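Local coordinates for protein oxalate biosynthetic component 1 (Burkholderia thailandensis, PDB 5IKY) that makes oxalate in quorum sensing-dependent oxalogenesis, working as a bifunctional enzyme with serine hydrolase and lyase activities, at residues V133-W141 with L149-L160; F966-S976 with L985-T993. One frame throughout, in Å; residues are numbered along the deposited sequence.

Interaction 1 (V133-W141 with L149-L160); sequences VLQLTTFGW and LTWAHDRIHTYL
Trp141 lies at the centre of this contact, its indole pinned at the edge and packed on both faces. At the edge, NE1 of Trp141 donates to OG1 of Thr158 over 2.8 Å; the bond is almost straight (176°) and lies in the ring plane, which fixes how the indole is turned. The torsion of Thr158 (chi1 -69°) sets OG1 beside its own backbone N and leaves CG2 anti to that N, where the methyl meets Leu136 CD2 at 3.6 Å. Over one face of the Trp141 six-membered ring sits CB of Trp151, a CH-pi contact 4.1 Å from the centroid. Leu136 CD1 covers the opposite face. The two indoles are neither stacked nor T-shaped: their planes meet at 53°, with Trp151 CE3 3.5 Å from Trp141 CD1. Farther along its rim, Trp151 CZ3 approaches the carbonyl O of Phe139 at 3.2 Å, close to the indole plane. The Phe139 ring, too, points an edge at a carbonyl: CE2 lies 3.2 Å from Tyr159 O, near the ring plane. At the helix side, Leu149 CD1 meets Leu136 CD1 at 3.7 Å, the two side chains crossing at about a right angle, and Leu149 CD2 reaches the methyl of Thr137. One water receives the N-H of Ala152 and donates to the carbonyl of Gly140, bridging the backbones. Strand 156-160 runs roughly antiparallel to the helix segment 133-138 and pairs with strand 60-64, whereas strand 149-150 pairs with 114-115 and 142-143. Gly140, with positive phi, ends helix 126-138 in a Schellman motif, and the last helical turn and Trp141 pack against strands of these two separate small antiparallel sheets in the N-terminal domain.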
loop_
_atom_site.group_PDB
_atom_site.type_symbol
_atom_site.label_atom_id
_atom_site.label_comp_id
_atom_site.label_asym_id
_atom_site.label_seq_id
_atom_site.Cartn_x
_atom_site.Cartn_y
_atom_site.Cartn_z
ATOM N N VAL A 133 -30.330 -13.095 -4.056
ATOM C CA VAL A 133 -28.908 -12.895 -3.806
ATOM C C VAL A 133 -28.647 -11.523 -3.189
ATOM O O VAL A 133 -27.860 -11.399 -2.251
ATOM C CB VAL A 133 -28.079 -13.040 -5.102
ATOM C CG1 VAL A 133 -26.632 -12.635 -4.863
ATOM C CG2 VAL A 133 -28.157 -14.469 -5.624
ATOM N N LEU A 134 -29.321 -10.500 -3.704
ATOM C CA LEU A 134 -29.145 -9.147 -3.186
ATOM C C LEU A 134 -29.708 -8.997 -1.776
ATOM O O LEU A 134 -29.140 -8.280 -0.954
ATOM C CB LEU A 134 -29.790 -8.122 -4.120
ATOM C CG LEU A 134 -29.024 -7.826 -5.413
ATOM C CD1 LEU A 134 -29.685 -6.702 -6.192
ATOM C CD2 LEU A 134 -27.571 -7.491 -5.111
ATOM N N GLN A 135 -30.819 -9.672 -1.493
ATOM C CA GLN A 135 -31.416 -9.600 -0.162
ATOM C C GLN A 135 -30.556 -10.294 0.885
ATOM O O GLN A 135 -30.321 -9.749 1.963
ATOM C CB GLN A 135 -32.821 -10.203 -0.154
ATOM C CG GLN A 135 -33.932 -9.172 -0.240
ATOM C CD GLN A 135 -34.002 -8.271 0.983
ATOM O OE1 GLN A 135 -33.396 -8.551 2.017
ATOM N NE2 GLN A 135 -34.751 -7.183 0.868
ATOM N N LEU A 136 -30.089 -11.498 0.569
ATOM C CA LEU A 136 -29.295 -12.260 1.523
ATOM C C LEU A 136 -27.942 -11.597 1.766
ATOM O O LEU A 136 -27.471 -11.544 2.902
ATOM C CB LEU A 136 -29.111 -13.704 1.046
ATOM C CG LEU A 136 -30.395 -14.538 0.979
ATOM C CD1 LEU A 136 -30.089 -16.014 0.804
ATOM C CD2 LEU A 136 -31.249 -14.317 2.215
ATOM N N THR A 137 -27.323 -11.077 0.711
ATOM C CA THR A 137 -26.022 -10.430 0.861
ATOM C C THR A 137 -26.154 -9.085 1.573
ATOM O O THR A 137 -25.215 -8.635 2.233
ATOM C CB THR A 137 -25.315 -10.227 -0.496
ATOM O OG1 THR A 137 -26.184 -9.536 -1.403
ATOM C CG2 THR A 137 -24.915 -11.570 -1.093
ATOM N N THR A 138 -27.314 -8.448 1.440
ATOM C CA THR A 138 -27.614 -7.241 2.206
ATOM C C THR A 138 -27.677 -7.588 3.689
ATOM O O THR A 138 -27.274 -6.799 4.540
ATOM C CB THR A 138 -28.949 -6.592 1.767
ATOM O OG1 THR A 138 -28.882 -6.229 0.381
ATOM C CG2 THR A 138 -29.241 -5.345 2.591
ATOM N N PHE A 139 -28.165 -8.790 3.984
ATOM C CA PHE A 139 -28.326 -9.248 5.357
ATOM C C PHE A 139 -27.035 -9.799 5.950
ATOM O O PHE A 139 -26.996 -10.162 7.125
ATOM C CB PHE A 139 -29.420 -10.314 5.437
ATOM C CG PHE A 139 -30.812 -9.760 5.363
ATOM C CD1 PHE A 139 -31.037 -8.398 5.485
ATOM C CD2 PHE A 139 -31.897 -10.602 5.192
ATOM C CE1 PHE A 139 -32.319 -7.884 5.421
ATOM C CE2 PHE A 139 -33.181 -10.097 5.129
ATOM C CZ PHE A 139 -33.394 -8.736 5.245
ATOM N N GLY A 140 -25.983 -9.871 5.140
ATOM C CA GLY A 140 -24.698 -10.339 5.628
ATOM C C GLY A 140 -24.266 -11.706 5.125
ATOM O O GLY A 140 -23.184 -12.180 5.475
ATOM N N TRP A 141 -25.107 -12.351 4.320
ATOM C CA TRP A 141 -24.707 -13.588 3.653
ATOM C C TRP A 141 -23.603 -13.269 2.656
ATOM O O TRP A 141 -23.539 -12.159 2.131
ATOM C CB TRP A 141 -25.886 -14.248 2.935
ATOM C CG TRP A 141 -26.944 -14.817 3.838
ATOM C CD1 TRP A 141 -27.730 -14.129 4.718
ATOM C CD2 TRP A 141 -27.355 -16.188 3.923
ATOM N NE1 TRP A 141 -28.591 -14.989 5.355
ATOM C CE2 TRP A 141 -28.382 -16.258 4.885
ATOM C CE3 TRP A 141 -26.947 -17.364 3.284
ATOM C CZ2 TRP A 141 -29.009 -17.458 5.223
ATOM C CZ3 TRP A 141 -27.570 -18.554 3.622
ATOM C CH2 TRP A 141 -28.589 -18.591 4.582
ATOM N N LEU A 149 -24.452 -19.183 -1.595
ATOM C CA LEU A 149 -24.635 -18.220 -0.515
ATOM C C LEU A 149 -24.476 -18.910 0.837
ATOM O O LEU A 149 -25.004 -20.003 1.050
ATOM C CB LEU A 149 -26.007 -17.552 -0.618
ATOM C CG LEU A 149 -26.274 -16.769 -1.905
ATOM C CD1 LEU A 149 -27.727 -16.322 -1.972
ATOM C CD2 LEU A 149 -25.336 -15.574 -2.012
ATOM N N THR A 150 -23.744 -18.275 1.748
ATOM C CA THR A 150 -23.477 -18.870 3.051
ATOM C C THR A 150 -23.497 -17.841 4.178
ATOM O O THR A 150 -23.376 -16.638 3.944
ATOM C CB THR A 150 -22.116 -19.596 3.067
ATOM O OG1 THR A 150 -21.884 -20.158 4.364
ATOM C CG2 THR A 150 -20.994 -18.627 2.734
ATOM N N TRP A 151 -23.647 -18.334 5.403
ATOM C CA TRP A 151 -23.689 -17.494 6.594
ATOM C C TRP A 151 -22.644 -17.976 7.599
ATOM O O TRP A 151 -22.618 -19.153 7.957
ATOM C CB TRP A 151 -25.089 -17.518 7.209
ATOM C CG TRP A 151 -25.224 -16.706 8.451
ATOM C CD1 TRP A 151 -25.082 -17.141 9.736
ATOM C CD2 TRP A 151 -25.540 -15.312 8.531
ATOM N NE1 TRP A 151 -25.284 -16.103 10.612
ATOM C CE2 TRP A 151 -25.568 -14.969 9.896
ATOM C CE3 TRP A 151 -25.799 -14.321 7.580
ATOM C CZ2 TRP A 151 -25.845 -13.676 10.335
ATOM C CZ3 TRP A 151 -26.070 -13.038 8.016
ATOM C CH2 TRP A 151 -26.091 -12.727 9.381
ATOM N N ALA A 152 -21.789 -17.064 8.057
ATOM C CA ALA A 152 -20.601 -17.448 8.820
ATOM C C ALA A 152 -20.717 -17.246 10.333
ATOM O O ALA A 152 -19.949 -17.830 11.098
ATOM C CB ALA A 152 -19.393 -16.684 8.297
ATOM N N HIS A 153 -21.669 -16.426 10.763
ATOM C CA HIS A 153 -21.752 -16.023 12.166
ATOM C C HIS A 153 -22.472 -17.052 13.041
ATOM O O HIS A 153 -23.147 -17.947 12.530
ATOM C CB HIS A 153 -22.437 -14.662 12.268
ATOM C CG HIS A 153 -21.857 -13.632 11.349
ATOM N ND1 HIS A 153 -22.411 -13.333 10.122
ATOM C CD2 HIS A 153 -20.758 -12.849 11.466
ATOM C CE1 HIS A 153 -21.689 -12.397 9.532
ATOM N NE2 HIS A 153 -20.680 -12.086 10.324
ATOM N N ASP A 154 -22.322 -16.925 14.359
ATOM C CA ASP A 154 -22.869 -17.913 15.291
ATOM C C ASP A 154 -24.310 -17.601 15.686
ATOM O O ASP A 154 -24.934 -18.347 16.440
ATOM C CB ASP A 154 -21.995 -18.024 16.546
ATOM C CG ASP A 154 -21.721 -16.681 17.199
ATOM O OD1 ASP A 154 -22.353 -15.675 16.813
ATOM O OD2 ASP A 154 -20.880 -16.639 18.122
ATOM N N ARG A 155 -24.818 -16.482 15.187
ATOM C CA ARG A 155 -26.231 -16.148 15.293
ATOM C C ARG A 155 -26.776 -15.972 13.886
ATOM O O ARG A 155 -26.010 -15.758 12.947
ATOM C CB ARG A 155 -26.449 -14.866 16.097
ATOM C CG ARG A 155 -26.105 -14.943 17.571
ATOM C CD ARG A 155 -26.245 -13.562 18.198
ATOM N NE ARG A 155 -26.016 -13.569 19.639
ATOM C CZ ARG A 155 -26.787 -12.935 20.516
ATOM N NH1 ARG A 155 -26.506 -12.988 21.812
ATOM N NH2 ARG A 155 -27.838 -12.245 20.096
ATOM N N ILE A 156 -28.091 -16.058 13.736
ATOM C CA ILE A 156 -28.707 -15.757 12.453
ATOM C C ILE A 156 -30.145 -15.294 12.647
ATOM O O ILE A 156 -30.831 -15.718 13.574
ATOM C CB ILE A 156 -28.659 -16.973 11.491
ATOM C CG1 ILE A 156 -28.958 -16.529 10.054
ATOM C CG2 ILE A 156 -29.603 -18.076 11.948
ATOM C CD1 ILE A 156 -28.681 -17.584 9.013
ATOM N N HIS A 157 -30.576 -14.392 11.775
ATOM C CA HIS A 157 -31.929 -13.864 11.802
ATOM C C HIS A 157 -32.268 -13.313 10.424
ATOM O O HIS A 157 -32.347 -12.102 10.226
ATOM C CB HIS A 157 -32.071 -12.785 12.874
ATOM C CG HIS A 157 -33.466 -12.634 13.395
ATOM N ND1 HIS A 157 -34.450 -11.961 12.705
ATOM C CD2 HIS A 157 -34.044 -13.085 14.533
ATOM C CE1 HIS A 157 -35.572 -11.993 13.402
ATOM N NE2 HIS A 157 -35.353 -12.670 14.514
ATOM N N THR A 158 -32.455 -14.220 9.470
ATOM C CA THR A 158 -32.704 -13.846 8.084
ATOM C C THR A 158 -34.151 -14.116 7.692
ATOM O O THR A 158 -34.658 -15.222 7.871
ATOM C CB THR A 158 -31.763 -14.599 7.127
ATOM O OG1 THR A 158 -30.422 -14.134 7.317
ATOM C CG2 THR A 158 -32.169 -14.365 5.688
ATOM N N TYR A 159 -34.808 -13.094 7.152
ATOM C CA TYR A 159 -36.220 -13.182 6.803
ATOM C C TYR A 159 -36.456 -12.842 5.335
ATOM O O TYR A 159 -35.752 -12.016 4.758
ATOM C CB TYR A 159 -37.038 -12.252 7.705
ATOM C CG TYR A 159 -38.488 -12.086 7.303
ATOM C CD1 TYR A 159 -38.882 -11.053 6.464
ATOM C CD2 TYR A 159 -39.464 -12.954 7.773
ATOM C CE1 TYR A 159 -40.199 -10.891 6.096
ATOM C CE2 TYR A 159 -40.788 -12.801 7.411
ATOM C CZ TYR A 159 -41.148 -11.767 6.571
ATOM O OH TYR A 159 -42.463 -11.606 6.206
ATOM N N LEU A 160 -37.451 -13.490 4.739
ATOM C CA LEU A 160 -37.874 -13.168 3.382
ATOM C C LEU A 160 -39.374 -12.905 3.360
ATOM O O LEU A 160 -40.153 -13.663 3.938
ATOM C CB LEU A 160 -37.514 -14.296 2.413
ATOM C CG LEU A 160 -36.025 -14.483 2.118
ATOM C CD1 LEU A 160 -35.795 -15.674 1.204
ATOM C CD2 LEU A 160 -35.448 -13.224 1.508
HETATM O O HOH W 1 -21.678 -14.641 6.148
#

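Interaction 2 (F966-S976 with L985-T993); sequences FDRALLVSFGS and LGTSVVDVT
Leu971 to Gly975 and Val989 to Val992 pair as neighbouring parallel strands in the central sheet of the alpha/beta-hydrolase domain. Ser973 straddles Asp991: its N donates to Val990 O at 2.9 Å, and its O accepts from Val992 N. One step back, Leu971 O takes the N-H of Val990 over 2.8 Å. On one face, Leu971 and Val989 lie side by side and point the same way; on the other, Phe974 does so with Val992. Strand 929-935 flanks strand 969-976 on its other side and leads into helix 937-955, which packs on Leu971 and Ser973, an order consistent with the nucleophile elbow of this fold. Where the first strand turns its corner at Phe974 and Gly975, Gly975 N closes the pairing on Val992 O at 2.7 Å, and a polar cluster follows. Asp991 OD1 accepts from Ser976 OG at 2.6 Å, above the carboxylate plane, and from Thr993 OG1 through the other face, on the syn side. Ser973 OG, held anti to its backbone N (chi1 -177°), donates to Ser976 OG, and Ser976 N to Thr993 OG1, so Ser976 is gripped at both its amide and its hydroxyl. At the opposite end, Gly986 CA sits over the centre of the Phe966 ring, 3.7 Å from the centroid, while Thr987 CG2 rests 3.4 Å from Ala969 O.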
loop_
_atom_site.group_PDB
_atom_site.type_symbol
_atom_site.label_atom_id
_atom_site.label_comp_id
_atom_site.label_asym_id
_atom_site.label_seq_id
_atom_site.Cartn_x
_atom_site.Cartn_y
_atom_site.Cartn_z
ATOM N N PHE A 966 33.265 -14.803 -19.673
ATOM C CA PHE A 966 32.246 -14.480 -18.679
ATOM C C PHE A 966 31.231 -15.607 -18.513
ATOM O O PHE A 966 30.497 -15.648 -17.526
ATOM C CB PHE A 966 31.528 -13.180 -19.053
ATOM C CG PHE A 966 32.327 -11.942 -18.763
ATOM C CD1 PHE A 966 32.946 -11.776 -17.535
ATOM C CD2 PHE A 966 32.470 -10.950 -19.720
ATOM C CE1 PHE A 966 33.687 -10.640 -17.263
ATOM C CE2 PHE A 966 33.211 -9.812 -19.456
ATOM C CZ PHE A 966 33.820 -9.657 -18.224
ATOM N N ASP A 967 31.195 -16.521 -19.479
ATOM C CA ASP A 967 30.288 -17.660 -19.406
ATOM C C ASP A 967 30.850 -18.720 -18.463
ATOM O O ASP A 967 30.162 -19.676 -18.103
ATOM C CB ASP A 967 30.047 -18.253 -20.796
ATOM C CG ASP A 967 28.664 -18.862 -20.939
ATOM O OD1 ASP A 967 28.057 -19.218 -19.907
ATOM O OD2 ASP A 967 28.181 -18.985 -22.084
ATOM N N ARG A 968 32.105 -18.541 -18.063
ATOM C CA ARG A 968 32.745 -19.442 -17.113
ATOM C C ARG A 968 32.586 -18.930 -15.684
ATOM O O ARG A 968 33.335 -19.319 -14.785
ATOM C CB ARG A 968 34.227 -19.614 -17.449
ATOM C CG ARG A 968 34.486 -20.236 -18.811
ATOM C CD ARG A 968 33.726 -21.545 -18.978
ATOM N NE ARG A 968 34.011 -22.492 -17.903
ATOM C CZ ARG A 968 33.446 -23.690 -17.794
ATOM N NH1 ARG A 968 32.567 -24.094 -18.701
ATOM N NH2 ARG A 968 33.763 -24.487 -16.782
ATOM N N ALA A 969 31.606 -18.055 -15.483
ATOM C CA ALA A 969 31.313 -17.512 -14.162
ATOM C C ALA A 969 29.808 -17.362 -13.964
ATOM O O ALA A 969 29.059 -17.196 -14.927
ATOM C CB ALA A 969 32.011 -16.176 -13.967
ATOM N N LEU A 970 29.371 -17.418 -12.711
ATOM C CA LEU A 970 27.950 -17.352 -12.389
ATOM C C LEU A 970 27.704 -16.489 -11.153
ATOM O O LEU A 970 28.546 -16.424 -10.258
ATOM C CB LEU A 970 27.394 -18.759 -12.173
ATOM C CG LEU A 970 25.905 -18.881 -11.853
ATOM C CD1 LEU A 970 25.067 -18.903 -13.126
ATOM C CD2 LEU A 970 25.660 -20.113 -11.008
ATOM N N LEU A 971 26.548 -15.833 -11.105
ATOM C CA LEU A 971 26.229 -14.935 -10.001
ATOM C C LEU A 971 24.815 -15.127 -9.461
ATOM O O LEU A 971 23.840 -15.091 -10.211
ATOM C CB LEU A 971 26.408 -13.483 -10.440
ATOM C CG LEU A 971 27.459 -12.665 -9.695
ATOM C CD1 LEU A 971 27.558 -11.286 -10.315
ATOM C CD2 LEU A 971 27.109 -12.571 -8.219
ATOM N N VAL A 972 24.713 -15.325 -8.152
ATOM C CA VAL A 972 23.419 -15.363 -7.482
ATOM C C VAL A 972 23.365 -14.256 -6.433
ATOM O O VAL A 972 24.094 -14.292 -5.442
ATOM C CB VAL A 972 23.153 -16.723 -6.812
ATOM C CG1 VAL A 972 21.810 -16.702 -6.097
ATOM C CG2 VAL A 972 23.203 -17.843 -7.841
ATOM N N SER A 973 22.503 -13.273 -6.660
ATOM C CA SER A 973 22.440 -12.101 -5.794
ATOM C C SER A 973 21.145 -12.049 -4.990
ATOM O O SER A 973 20.050 -12.070 -5.552
ATOM C CB SER A 973 22.592 -10.822 -6.627
ATOM O OG SER A 973 22.603 -9.668 -5.804
ATOM N N PHE A 974 21.279 -11.986 -3.669
ATOM C CA PHE A 974 20.134 -11.803 -2.786
ATOM C C PHE A 974 20.101 -10.370 -2.272
ATOM O O PHE A 974 21.006 -9.933 -1.558
ATOM C CB PHE A 974 20.180 -12.788 -1.617
ATOM C CG PHE A 974 19.980 -14.220 -2.021
ATOM C CD1 PHE A 974 21.066 -15.032 -2.309
ATOM C CD2 PHE A 974 18.706 -14.754 -2.115
ATOM C CE1 PHE A 974 20.884 -16.350 -2.682
ATOM C CE2 PHE A 974 18.516 -16.071 -2.489
ATOM C CZ PHE A 974 19.606 -16.871 -2.773
ATOM N N GLY A 975 19.054 -9.640 -2.643
ATOM C CA GLY A 975 18.940 -8.241 -2.281
ATOM C C GLY A 975 19.962 -7.397 -3.016
ATOM O O GLY A 975 20.903 -6.880 -2.413
ATOM N N SER A 976 19.784 -7.263 -4.326
ATOM C CA SER A 976 20.673 -6.439 -5.135
ATOM C C SER A 976 20.441 -4.959 -4.851
ATOM O O SER A 976 19.381 -4.416 -5.164
ATOM C CB SER A 976 20.476 -6.732 -6.622
ATOM O OG SER A 976 20.744 -8.092 -6.908
ATOM N N LEU A 985 29.211 -6.080 -20.789
ATOM C CA LEU A 985 29.914 -7.354 -20.776
ATOM C C LEU A 985 30.124 -7.795 -19.334
ATOM O O LEU A 985 30.742 -7.076 -18.548
ATOM C CB LEU A 985 31.263 -7.247 -21.491
ATOM C CG LEU A 985 31.322 -7.551 -22.988
ATOM C CD1 LEU A 985 32.704 -7.231 -23.532
ATOM C CD2 LEU A 985 30.968 -9.006 -23.246
ATOM N N GLY A 986 29.611 -8.967 -18.977
ATOM C CA GLY A 986 29.763 -9.440 -17.616
ATOM C C GLY A 986 29.081 -10.746 -17.262
ATOM O O GLY A 986 28.535 -11.442 -18.117
ATOM N N THR A 987 29.118 -11.065 -15.973
ATOM C CA THR A 987 28.599 -12.322 -15.456
ATOM C C THR A 987 27.075 -12.342 -15.441
ATOM O O THR A 987 26.439 -11.357 -15.067
ATOM C CB THR A 987 29.118 -12.584 -14.027
ATOM O OG1 THR A 987 30.528 -12.329 -13.973
ATOM C CG2 THR A 987 28.843 -14.017 -13.608
ATOM N N SER A 988 26.493 -13.464 -15.853
ATOM C CA SER A 988 25.045 -13.633 -15.796
ATOM C C SER A 988 24.589 -13.787 -14.350
ATOM O O SER A 988 25.262 -14.427 -13.542
ATOM C CB SER A 988 24.606 -14.839 -16.628
ATOM O OG SER A 988 24.838 -14.611 -18.006
ATOM N N VAL A 989 23.443 -13.195 -14.029
ATOM C CA VAL A 989 22.994 -13.110 -12.643
ATOM C C VAL A 989 21.595 -13.677 -12.426
ATOM O O VAL A 989 20.700 -13.483 -13.246
ATOM C CB VAL A 989 22.996 -11.642 -12.146
ATOM C CG1 VAL A 989 22.848 -11.589 -10.631
ATOM C CG2 VAL A 989 24.268 -10.924 -12.581
ATOM N N VAL A 990 21.419 -14.388 -11.317
ATOM C CA VAL A 990 20.088 -14.692 -10.807
ATOM C C VAL A 990 19.797 -13.707 -9.682
ATOM O O VAL A 990 20.465 -13.720 -8.648
ATOM C CB VAL A 990 19.969 -16.138 -10.295
ATOM C CG1 VAL A 990 18.653 -16.330 -9.556
ATOM C CG2 VAL A 990 20.091 -17.123 -11.448
ATOM N N ASP A 991 18.808 -12.846 -9.890
ATOM C CA ASP A 991 18.570 -11.732 -8.980
ATOM C C ASP A 991 17.316 -11.922 -8.130
ATOM O O ASP A 991 16.202 -12.004 -8.649
ATOM C CB ASP A 991 18.478 -10.424 -9.776
ATOM C CG ASP A 991 18.234 -9.214 -8.892
ATOM O OD1 ASP A 991 18.598 -9.248 -7.698
ATOM O OD2 ASP A 991 17.682 -8.220 -9.402
ATOM N N VAL A 992 17.510 -11.980 -6.816
ATOM C CA VAL A 992 16.404 -12.123 -5.877
ATOM C C VAL A 992 16.332 -10.920 -4.939
ATOM O O VAL A 992 17.061 -10.851 -3.949
ATOM C CB VAL A 992 16.534 -13.410 -5.040
ATOM C CG1 VAL A 992 15.299 -13.603 -4.170
ATOM C CG2 VAL A 992 16.758 -14.616 -5.942
ATOM N N THR A 993 15.456 -9.971 -5.252
ATOM C CA THR A 993 15.313 -8.773 -4.432
ATOM C C THR A 993 13.863 -8.579 -3.992
ATOM O O THR A 993 12.936 -8.718 -4.791
ATOM C CB THR A 993 15.802 -7.517 -5.182
ATOM O OG1 THR A 993 17.174 -7.692 -5.561
ATOM C CG2 THR A 993 15.681 -6.281 -4.304
#

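How the interactions relate
Interactions 1 and 2 belong to separate domains on opposite sides of the chain's centre, with their own centres 55 Å apart and their nearest atoms about 36 Å apart, so neither touches the other. They also follow in series along the chain. Interaction 1 joins a helix end to small antiparallel sheets in the N-terminal domain. The magnesium ligands His227 and Glu477 follow strands 223-226 and 471-474 of a parallel sheet, probably the TIM-barrel-like part related to beta-keto acid cleavage enzymes. Interaction 2 is a parallel strand pair inside the large mixed sheet of the C-terminal hydrolase domain. Such a division is consistent with two activities housed in different parts of the chain.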